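Local structure of tRNA (guanine(9)-N1)-methyltransferase (Schizosaccharomyces pombe, 4JWH) at residues 199-211 with 257-270. The protein transfers a methyl group from S-adenosyl-L-methionine to N1 of guanine 9 in cytoplasmic tRNA. Numbering follows the deposited sequence.
Sequences TITELDEDKIYII and VFEILSLWLEYRDW. With SAH (S-adenosyl-L-homocysteine), chain C.
Leu203 is the main bump: its branched end enters a hollow lined by Leu261, Trp264 and Leu265. CD1 drops onto the helix backbone, 3.4 Å from Leu261 O, while CD2 faces Leu261 CD2 at 3.8 Å and also sits over the centre of the Tyr209 ring. Tyr209 in turn fixes the loop, its OH accepting a nearly straight bond from Asp204 N. Trp264 lies flat beneath the loop; one face receives Leu203 N, 3.3 Å from Trp264 CZ3, and an off-centre CH-pi contact from Glu202 CA. Trp270 meets the loop with its edge instead: NE1 donates to Thr201 O at 2.9 Å, the acceptor close to the indole plane but the donor 58° out of the carbonyl plane. On the exposed side Glu202 CG rests 3.4 Å from Trp264 CZ2, and Glu202 OE2, at the indole edge and in its plane, forms a salt bridge to Arg268 NH2 at 2.7 Å, carboxylate and guanidinium planes 84° apart. Further along, Ile211 CD1 fits between Val257 CG1 (3.9 Å) and Leu261 CD1. Helix 257-267 runs roughly antiparallel to strand 208-211 (155° between N-to-C directions), touching it chiefly through Ile211 and packing mainly on the preceding loop. Ile211 CG2 borders the ribose of S-adenosyl-L-homocysteine and Val257 CG2 lies 3.5 Å from its N9, so both residues contribute to the cofactor pocket wall of this SPOUT-type methyltransferase domain.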
ATOM      1  N   THR A 199      11.305 -12.321   1.017  1.00 27.21           N
ATOM      2  CA  THR A 199      10.327 -12.107   2.098  1.00 26.03           C
ATOM      3  C   THR A 199      10.724 -10.887   2.935  1.00 25.95           C
ATOM      4  O   THR A 199      11.856 -10.784   3.371  1.00 24.89           O
ATOM      5  CB  THR A 199      10.184 -13.365   2.981  1.00 25.46           C
ATOM      6  OG1 THR A 199       9.703 -14.446   2.180  1.00 26.98           O
ATOM      7  CG2 THR A 199       9.200 -13.144   4.096  1.00 24.80           C
ATOM      8  N   ILE A 200       9.791  -9.958   3.137  1.00 25.15           N
ATOM      9  CA  ILE A 200      10.064  -8.824   4.015  1.00 24.37           C
ATOM     10  C   ILE A 200       9.967  -9.252   5.475  1.00 23.88           C
ATOM     11  O   ILE A 200       9.067 -10.025   5.849  1.00 23.28           O
ATOM     12  CB  ILE A 200       9.196  -7.585   3.690  1.00 24.94           C
ATOM     13  CG1 ILE A 200       9.853  -6.330   4.274  1.00 26.51           C
ATOM     14  CG2 ILE A 200       7.757  -7.729   4.168  1.00 26.27           C
ATOM     15  CD1 ILE A 200       9.613  -5.130   3.465  1.00 28.57           C
ATOM     16  N   THR A 201      10.913  -8.783   6.283  1.00 21.69           N
ATOM     17  CA  THR A 201      10.981  -9.152   7.673  1.00 22.65           C
ATOM     18  C   THR A 201      10.976  -7.955   8.602  1.00 22.85           C
ATOM     19  O   THR A 201      10.662  -8.085   9.775  1.00 22.46           O
ATOM     20  CB  THR A 201      12.194 -10.024   7.947  1.00 22.68           C
ATOM     21  OG1 THR A 201      13.362  -9.319   7.549  1.00 24.97           O
ATOM     22  CG2 THR A 201      12.093 -11.339   7.143  1.00 23.81           C
ATOM     23  N   GLU A 202      11.298  -6.786   8.063  1.00 23.53           N
ATOM     24  CA  GLU A 202      11.269  -5.551   8.814  1.00 25.22           C
ATOM     25  C   GLU A 202      11.082  -4.390   7.851  1.00 24.77           C
ATOM     26  O   GLU A 202      11.635  -4.413   6.737  1.00 25.32           O
ATOM     27  CB  GLU A 202      12.596  -5.366   9.539  1.00 25.78           C
ATOM     28  CG  GLU A 202      12.637  -6.002  10.926  1.00 31.22           C
ATOM     29  CD  GLU A 202      13.822  -5.515  11.704  1.00 39.62           C
ATOM     30  OE1 GLU A 202      14.952  -5.940  11.351  1.00 44.28           O
ATOM     31  OE2 GLU A 202      13.633  -4.704  12.648  1.00 42.45           O
ATOM     32  N   LEU A 203      10.353  -3.367   8.282  1.00 24.09           N
ATOM     33  CA  LEU A 203      10.268  -2.146   7.492  1.00 24.78           C
ATOM     34  C   LEU A 203      11.364  -1.201   7.917  1.00 25.50           C
ATOM     35  O   LEU A 203      11.471  -0.850   9.081  1.00 26.13           O
ATOM     36  CB  LEU A 203       8.888  -1.474   7.601  1.00 24.89           C
ATOM     37  CG  LEU A 203       7.695  -2.405   7.335  1.00 26.30           C
ATOM     38  CD1 LEU A 203       6.369  -1.756   7.657  1.00 26.33           C
ATOM     39  CD2 LEU A 203       7.705  -2.885   5.900  1.00 26.47           C
ATOM     40  N   ASP A 204      12.152  -0.783   6.934  1.00 26.32           N
ATOM     41  CA  ASP A 204      13.330   0.050   7.103  1.00 27.24           C
ATOM     42  C   ASP A 204      12.904   1.530   7.120  1.00 26.19           C
ATOM     43  O   ASP A 204      12.235   1.986   6.201  1.00 24.45           O
ATOM     44  CB  ASP A 204      14.158  -0.188   5.845  1.00 29.18           C
ATOM     45  CG  ASP A 204      15.590  -0.433   6.102  1.00 34.29           C
ATOM     46  OD1 ASP A 204      16.269   0.490   6.607  1.00 41.06           O
ATOM     47  OD2 ASP A 204      16.062  -1.536   5.714  1.00 40.16           O
ATOM     48  N   GLU A 205      13.321   2.288   8.125  1.00 24.32           N
ATOM     49  CA  GLU A 205      12.984   3.716   8.149  1.00 24.88           C
ATOM     50  C   GLU A 205      13.421   4.509   6.906  1.00 24.16           C
ATOM     51  O   GLU A 205      12.857   5.570   6.628  1.00 24.02           O
ATOM     52  CB  GLU A 205      13.467   4.425   9.443  1.00 25.75           C
ATOM     53  CG  GLU A 205      12.563   4.258  10.718  1.00 28.46           C
ATOM     54  CD  GLU A 205      11.115   4.814  10.606  1.00 33.90           C
ATOM     55  OE1 GLU A 205      10.928   6.055  10.475  1.00 34.19           O
ATOM     56  OE2 GLU A 205      10.141   4.002  10.696  1.00 34.40           O
ATOM     57  N   ASP A 206      14.432   4.040   6.178  1.00 23.45           N
ATOM     58  CA  ASP A 206      14.912   4.834   5.035  1.00 23.78           C
ATOM     59  C   ASP A 206      14.367   4.315   3.689  1.00 23.29           C
ATOM     60  O   ASP A 206      14.697   4.862   2.616  1.00 21.90           O
ATOM     61  CB  ASP A 206      16.458   5.053   5.059  1.00 24.45           C
ATOM     62  CG  ASP A 206      17.239   3.761   4.862  1.00 28.28           C
ATOM     63  OD1 ASP A 206      18.372   3.794   4.320  1.00 31.10           O
ATOM     64  OD2 ASP A 206      16.703   2.688   5.228  1.00 30.81           O
ATOM     65  N   LYS A 207      13.461   3.328   3.754  1.00 21.26           N
ATOM     66  CA  LYS A 207      12.939   2.720   2.531  1.00 21.03           C
ATOM     67  C   LYS A 207      11.532   3.192   2.116  1.00 20.67           C
ATOM     68  O   LYS A 207      10.805   3.868   2.864  1.00 20.18           O
ATOM     69  CB  LYS A 207      13.001   1.181   2.626  1.00 20.19           C
ATOM     70  CG  LYS A 207      14.446   0.633   2.842  1.00 24.38           C
ATOM     71  CD  LYS A 207      15.270   0.718   1.575  1.00 28.52           C
ATOM     72  CE  LYS A 207      16.678   0.221   1.779  1.00 32.72           C
ATOM     73  NZ  LYS A 207      16.700  -1.175   2.307  1.00 33.96           N
ATOM     74  N   ILE A 208      11.154   2.818   0.901  1.00 20.17           N
ATOM     75  CA  ILE A 208       9.947   3.316   0.320  1.00 20.04           C
ATOM     76  C   ILE A 208       9.258   2.082  -0.192  1.00 20.13           C
ATOM     77  O   ILE A 208       9.805   1.392  -1.041  1.00 21.65           O
ATOM     78  CB  ILE A 208      10.255   4.334  -0.800  1.00 19.66           C
ATOM     79  CG1 ILE A 208      11.023   5.539  -0.222  1.00 20.61           C
ATOM     80  CG2 ILE A 208       8.973   4.755  -1.487  1.00 19.68           C
ATOM     81  CD1 ILE A 208      11.609   6.454  -1.287  1.00 22.43           C
ATOM     82  N   TYR A 209       8.089   1.775   0.361  1.00 19.03           N
ATOM     83  CA  TYR A 209       7.407   0.489   0.066  1.00 17.50           C
ATOM     84  C   TYR A 209       6.272   0.746  -0.870  1.00 16.79           C
ATOM     85  O   TYR A 209       5.513   1.654  -0.639  1.00 16.79           O
ATOM     86  CB  TYR A 209       6.922  -0.189   1.373  1.00 16.27           C
ATOM     87  CG  TYR A 209       8.134  -0.563   2.179  1.00 18.82           C
ATOM     88  CD1 TYR A 209       8.884  -1.689   1.837  1.00 18.78           C
ATOM     89  CD2 TYR A 209       8.595   0.265   3.206  1.00 18.93           C
ATOM     90  CE1 TYR A 209      10.046  -2.026   2.553  1.00 23.57           C
ATOM     91  CE2 TYR A 209       9.756  -0.049   3.910  1.00 19.51           C
ATOM     92  CZ  TYR A 209      10.475  -1.193   3.567  1.00 21.69           C
ATOM     93  OH  TYR A 209      11.613  -1.530   4.249  1.00 23.02           O
ATOM     94  N   ILE A 210       6.172  -0.034  -1.943  1.00 15.48           N
ATOM     95  CA  ILE A 210       5.122   0.172  -2.941  1.00 15.68           C
ATOM     96  C   ILE A 210       4.058  -0.911  -2.824  1.00 16.52           C
ATOM     97  O   ILE A 210       4.384  -2.087  -2.751  1.00 18.22           O
ATOM     98  CB  ILE A 210       5.677   0.167  -4.377  1.00 15.36           C
ATOM     99  CG1 ILE A 210       6.829   1.188  -4.521  1.00 13.83           C
ATOM    100  CG2 ILE A 210       4.573   0.505  -5.408  1.00 13.21           C
ATOM    101  CD1 ILE A 210       7.774   0.841  -5.677  1.00 12.27           C
ATOM    102  N   ILE A 211       2.793  -0.497  -2.826  1.00 17.42           N
ATOM    103  CA  ILE A 211       1.638  -1.408  -2.955  1.00 16.92           C
ATOM    104  C   ILE A 211       1.001  -1.193  -4.331  1.00 18.03           C
ATOM    105  O   ILE A 211       0.736  -0.039  -4.722  1.00 17.56           O
ATOM    106  CB  ILE A 211       0.589  -1.158  -1.843  1.00 17.26           C
ATOM    107  CG1 ILE A 211       1.267  -1.208  -0.452  1.00 15.83           C
ATOM    108  CG2 ILE A 211      -0.580  -2.159  -1.968  1.00 17.07           C
ATOM    109  CD1 ILE A 211       0.411  -0.712   0.708  1.00 13.14           C
ATOM    110  N   VAL A 257      -2.967  -4.861   3.200  1.00 18.41           N
ATOM    111  CA  VAL A 257      -1.503  -4.835   3.190  1.00 18.32           C
ATOM    112  C   VAL A 257      -1.048  -3.561   3.881  1.00 18.39           C
ATOM    113  O   VAL A 257      -0.199  -3.589   4.754  1.00 18.06           O
ATOM    114  CB  VAL A 257      -0.984  -4.865   1.725  1.00 19.11           C
ATOM    115  CG1 VAL A 257       0.510  -4.533   1.675  1.00 16.97           C
ATOM    116  CG2 VAL A 257      -1.245  -6.253   1.136  1.00 18.70           C
ATOM    117  N   PHE A 258      -1.649  -2.435   3.512  1.00 18.85           N
ATOM    118  CA  PHE A 258      -1.309  -1.165   4.182  1.00 18.46           C
ATOM    119  C   PHE A 258      -1.465  -1.261   5.698  1.00 19.15           C
ATOM    120  O   PHE A 258      -0.564  -0.878   6.462  1.00 19.08           O
ATOM    121  CB  PHE A 258      -2.125   0.026   3.671  1.00 17.68           C
ATOM    122  CG  PHE A 258      -1.734   1.309   4.335  1.00 18.41           C
ATOM    123  CD1 PHE A 258      -0.698   2.069   3.817  1.00 17.54           C
ATOM    124  CD2 PHE A 258      -2.323   1.698   5.531  1.00 17.98           C
ATOM    125  CE1 PHE A 258      -0.272   3.255   4.470  1.00 16.59           C
ATOM    126  CE2 PHE A 258      -1.896   2.854   6.199  1.00 17.46           C
ATOM    127  CZ  PHE A 258      -0.861   3.625   5.650  1.00 17.86           C
ATOM    128  N   GLU A 259      -2.635  -1.736   6.135  1.00 18.56           N
ATOM    129  CA  GLU A 259      -2.939  -1.876   7.548  1.00 18.74           C
ATOM    130  C   GLU A 259      -1.927  -2.779   8.259  1.00 18.23           C
ATOM    131  O   GLU A 259      -1.503  -2.510   9.410  1.00 18.56           O
ATOM    132  CB  GLU A 259      -4.370  -2.416   7.722  1.00 19.00           C
ATOM    133  CG  GLU A 259      -5.479  -1.427   7.326  1.00 23.44           C
ATOM    134  CD  GLU A 259      -6.816  -2.144   7.104  1.00 29.71           C
ATOM    135  OE1 GLU A 259      -7.762  -1.513   6.621  1.00 27.52           O
ATOM    136  OE2 GLU A 259      -6.899  -3.378   7.376  1.00 33.00           O
ATOM    137  N   ILE A 260      -1.539  -3.870   7.594  1.00 16.53           N
ATOM    138  CA  ILE A 260      -0.549  -4.767   8.185  1.00 16.19           C
ATOM    139  C   ILE A 260       0.811  -4.061   8.361  1.00 16.36           C
ATOM    140  O   ILE A 260       1.427  -4.162   9.418  1.00 15.93           O
ATOM    141  CB  ILE A 260      -0.423  -6.069   7.370  1.00 17.05           C
ATOM    142  CG1 ILE A 260      -1.651  -6.987   7.621  1.00 15.23           C
ATOM    143  CG2 ILE A 260       0.947  -6.788   7.612  1.00 17.69           C
ATOM    144  CD1 ILE A 260      -1.792  -7.962   6.446  1.00 15.78           C
ATOM    145  N   LEU A 261       1.266  -3.344   7.333  1.00 16.04           N
ATOM    146  CA  LEU A 261       2.532  -2.593   7.415  1.00 16.43           C
ATOM    147  C   LEU A 261       2.493  -1.616   8.572  1.00 16.10           C
ATOM    148  O   LEU A 261       3.425  -1.557   9.365  1.00 16.75           O
ATOM    149  CB  LEU A 261       2.824  -1.843   6.118  1.00 16.65           C
ATOM    150  CG  LEU A 261       2.897  -2.718   4.854  1.00 18.56           C
ATOM    151  CD1 LEU A 261       3.091  -1.789   3.635  1.00 20.47           C
ATOM    152  CD2 LEU A 261       4.071  -3.703   4.983  1.00 19.34           C
ATOM    153  N   SER A 262       1.407  -0.871   8.670  1.00 16.54           N
ATOM    154  CA  SER A 262       1.247   0.166   9.664  1.00 17.39           C
ATOM    155  C   SER A 262       1.252  -0.430  11.073  1.00 18.48           C
ATOM    156  O   SER A 262       1.887   0.107  12.003  1.00 17.46           O
ATOM    157  CB  SER A 262      -0.058   0.926   9.366  1.00 18.49           C
ATOM    158  OG  SER A 262      -0.261   2.006  10.261  1.00 18.55           O
ATOM    159  N   LEU A 263       0.596  -1.579  11.224  1.00 18.72           N
ATOM    160  CA  LEU A 263       0.584  -2.256  12.514  1.00 19.97           C
ATOM    161  C   LEU A 263       1.943  -2.851  12.885  1.00 19.93           C
ATOM    162  O   LEU A 263       2.310  -2.938  14.068  1.00 19.78           O
ATOM    163  CB  LEU A 263      -0.535  -3.289  12.581  1.00 20.12           C
ATOM    164  CG  LEU A 263      -1.929  -2.633  12.730  1.00 23.09           C
ATOM    165  CD1 LEU A 263      -3.071  -3.671  12.667  1.00 22.76           C
ATOM    166  CD2 LEU A 263      -2.052  -1.820  13.977  1.00 21.17           C
ATOM    167  N   TRP A 264       2.711  -3.248  11.881  1.00 20.84           N
ATOM    168  CA  TRP A 264       4.050  -3.709  12.156  1.00 20.68           C
ATOM    169  C   TRP A 264       4.880  -2.567  12.746  1.00 21.34           C
ATOM    170  O   TRP A 264       5.634  -2.783  13.692  1.00 21.35           O
ATOM    171  CB  TRP A 264       4.751  -4.301  10.928  1.00 20.53           C
ATOM    172  CG  TRP A 264       6.050  -4.964  11.358  1.00 22.17           C
ATOM    173  CD1 TRP A 264       6.207  -6.239  11.799  1.00 21.71           C
ATOM    174  CD2 TRP A 264       7.354  -4.349  11.420  1.00 22.00           C
ATOM    175  NE1 TRP A 264       7.534  -6.470  12.138  1.00 22.48           N
ATOM    176  CE2 TRP A 264       8.257  -5.327  11.904  1.00 23.69           C
ATOM    177  CE3 TRP A 264       7.838  -3.068  11.112  1.00 21.10           C
ATOM    178  CZ2 TRP A 264       9.627  -5.062  12.097  1.00 22.27           C
ATOM    179  CZ3 TRP A 264       9.189  -2.799  11.301  1.00 23.00           C
ATOM    180  CH2 TRP A 264      10.074  -3.795  11.786  1.00 22.36           C
ATOM    181  N   LEU A 265       4.761  -1.365  12.192  1.00 21.68           N
ATOM    182  CA  LEU A 265       5.449  -0.212  12.788  1.00 22.66           C
ATOM    183  C   LEU A 265       5.149  -0.100  14.288  1.00 23.48           C
ATOM    184  O   LEU A 265       6.060   0.083  15.103  1.00 23.62           O
ATOM    185  CB  LEU A 265       5.103   1.079  12.054  1.00 21.92           C
ATOM    186  CG  LEU A 265       5.556   1.065  10.598  1.00 23.30           C
ATOM    187  CD1 LEU A 265       5.075   2.300   9.868  1.00 25.14           C
ATOM    188  CD2 LEU A 265       7.092   0.898  10.487  1.00 19.76           C
ATOM    189  N   GLU A 266       3.874  -0.236  14.647  1.00 24.08           N
ATOM    190  CA  GLU A 266       3.467  -0.181  16.043  1.00 25.87           C
ATOM    191  C   GLU A 266       3.996  -1.349  16.882  1.00 26.02           C
ATOM    192  O   GLU A 266       4.619  -1.141  17.927  1.00 27.14           O
ATOM    193  CB  GLU A 266       1.944  -0.133  16.139  1.00 25.14           C
ATOM    194  CG  GLU A 266       1.476  -0.220  17.580  1.00 31.09           C
ATOM    195  CD  GLU A 266       0.049   0.268  17.813  1.00 34.44           C
ATOM    196  OE1 GLU A 266      -0.546   0.917  16.926  1.00 34.01           O
ATOM    197  OE2 GLU A 266      -0.451   0.006  18.926  1.00 39.58           O
ATOM    198  N   TYR A 267       3.728  -2.574  16.439  1.00 26.12           N
ATOM    199  CA  TYR A 267       3.995  -3.737  17.287  1.00 26.91           C
ATOM    200  C   TYR A 267       5.387  -4.313  17.064  1.00 27.03           C
ATOM    201  O   TYR A 267       5.963  -4.907  17.975  1.00 27.00           O
ATOM    202  CB  TYR A 267       2.944  -4.847  17.050  1.00 27.44           C
ATOM    203  CG  TYR A 267       1.499  -4.453  17.272  1.00 28.94           C
ATOM    204  CD1 TYR A 267       1.114  -3.694  18.384  1.00 32.91           C
ATOM    205  CD2 TYR A 267       0.505  -4.855  16.379  1.00 32.20           C
ATOM    206  CE1 TYR A 267      -0.257  -3.337  18.598  1.00 32.74           C
ATOM    207  CE2 TYR A 267      -0.855  -4.505  16.582  1.00 31.97           C
ATOM    208  CZ  TYR A 267      -1.219  -3.741  17.681  1.00 33.47           C
ATOM    209  OH  TYR A 267      -2.556  -3.416  17.879  1.00 35.76           O
ATOM    210  N   ARG A 268       5.916  -4.136  15.848  1.00 26.92           N
ATOM    211  CA  ARG A 268       7.150  -4.821  15.395  1.00 27.35           C
ATOM    212  C   ARG A 268       7.119  -6.357  15.505  1.00 26.93           C
ATOM    213  O   ARG A 268       8.152  -7.023  15.748  1.00 27.79           O
ATOM    214  CB  ARG A 268       8.398  -4.175  16.002  1.00 28.24           C
ATOM    215  CG  ARG A 268       8.604  -2.737  15.499  1.00 29.83           C
ATOM    216  CD  ARG A 268       9.812  -2.089  16.132  1.00 34.66           C
ATOM    217  NE  ARG A 268      11.056  -2.569  15.533  1.00 37.06           N
ATOM    218  CZ  ARG A 268      11.661  -1.994  14.489  1.00 38.52           C
ATOM    219  NH1 ARG A 268      11.139  -0.904  13.922  1.00 38.18           N
ATOM    220  NH2 ARG A 268      12.790  -2.519  14.005  1.00 37.22           N
ATOM    221  N   ASP A 269       5.926  -6.897  15.253  1.00 26.11           N
ATOM    222  CA  ASP A 269       5.565  -8.294  15.461  1.00 25.04           C
ATOM    223  C   ASP A 269       4.608  -8.604  14.307  1.00 24.94           C
ATOM    224  O   ASP A 269       3.507  -8.018  14.220  1.00 24.81           O
ATOM    225  CB  ASP A 269       4.882  -8.361  16.848  1.00 25.73           C
ATOM    226  CG  ASP A 269       4.313  -9.742  17.203  1.00 29.24           C
ATOM    227  OD1 ASP A 269       4.012  -9.940  18.408  1.00 33.30           O
ATOM    228  OD2 ASP A 269       4.162 -10.615  16.328  1.00 29.64           O
ATOM    229  N   TRP A 270       5.009  -9.475  13.379  1.00 23.67           N
ATOM    230  CA  TRP A 270       4.118  -9.719  12.240  1.00 24.05           C
ATOM    231  C   TRP A 270       2.889 -10.487  12.679  1.00 24.26           C
ATOM    232  O   TRP A 270       1.819 -10.272  12.140  1.00 23.52           O
ATOM    233  CB  TRP A 270       4.789 -10.442  11.056  1.00 23.49           C
ATOM    234  CG  TRP A 270       5.887  -9.666  10.443  1.00 23.19           C
ATOM    235  CD1 TRP A 270       7.227  -9.826  10.662  1.00 23.13           C
ATOM    236  CD2 TRP A 270       5.754  -8.628   9.471  1.00 22.28           C
ATOM    237  NE1 TRP A 270       7.936  -8.918   9.910  1.00 24.44           N
ATOM    238  CE2 TRP A 270       7.056  -8.176   9.166  1.00 23.38           C
ATOM    239  CE3 TRP A 270       4.651  -8.007   8.852  1.00 21.27           C
ATOM    240  CZ2 TRP A 270       7.296  -7.134   8.264  1.00 21.44           C
ATOM    241  CZ3 TRP A 270       4.888  -6.966   7.948  1.00 25.75           C
ATOM    242  CH2 TRP A 270       6.209  -6.540   7.672  1.00 23.28           C
TER
HETATM  243  N   SAH C 401      -2.162  -9.701  -9.254  1.00 20.00           N
HETATM  244  CA  SAH C 401      -1.940  -8.438  -8.567  1.00 20.00           C
HETATM  245  CB  SAH C 401      -2.978  -8.386  -7.414  1.00 20.00           C
HETATM  246  CG  SAH C 401      -2.396  -7.820  -6.186  1.00 20.00           C
HETATM  247  SD  SAH C 401      -3.269  -7.449  -4.715  1.00 20.00           S
HETATM  248  C   SAH C 401      -0.442  -8.306  -8.330  1.00 20.00           C
HETATM  249  O   SAH C 401       0.090  -7.769  -7.406  1.00 20.00           O
HETATM  250  OXT SAH C 401       0.313  -8.714  -9.162  1.00 20.00           O
HETATM  251  C5' SAH C 401      -2.848  -5.768  -4.488  1.00 20.00           C
HETATM  252  C4' SAH C 401      -1.488  -5.442  -3.880  1.00 20.00           C
HETATM  253  O4' SAH C 401      -1.376  -5.838  -2.548  1.00 20.00           O
HETATM  254  C3' SAH C 401      -0.251  -6.020  -4.578  1.00 20.00           C
HETATM  255  O3' SAH C 401       0.129  -5.285  -5.705  1.00 20.00           O
HETATM  256  C2' SAH C 401       0.785  -6.031  -3.509  1.00 20.00           C
HETATM  257  O2' SAH C 401       1.398  -4.783  -3.489  1.00 20.00           O
HETATM  258  C1' SAH C 401      -0.069  -6.260  -2.290  1.00 20.00           C
HETATM  259  N9  SAH C 401      -0.021  -7.646  -1.794  1.00 20.00           N
HETATM  260  C8  SAH C 401      -1.026  -8.471  -1.705  1.00 20.00           C
HETATM  261  N7  SAH C 401      -0.693  -9.609  -1.156  1.00 20.00           N
HETATM  262  C5  SAH C 401       0.562  -9.511  -0.844  1.00 20.00           C
HETATM  263  C6  SAH C 401       1.575 -10.364  -0.221  1.00 20.00           C
HETATM  264  N6  SAH C 401       1.271 -11.573   0.175  1.00 20.00           N
HETATM  265  N1  SAH C 401       2.786  -9.883  -0.080  1.00 20.00           N
HETATM  266  C2  SAH C 401       3.098  -8.662  -0.476  1.00 20.00           C
HETATM  267  N3  SAH C 401       2.254  -7.847  -1.056  1.00 20.00           N
HETATM  268  C4  SAH C 401       0.991  -8.200  -1.259  1.00 20.00           C
HETATM  269  O   HOH W   1      11.091   0.936  11.100  1.00 39.67           O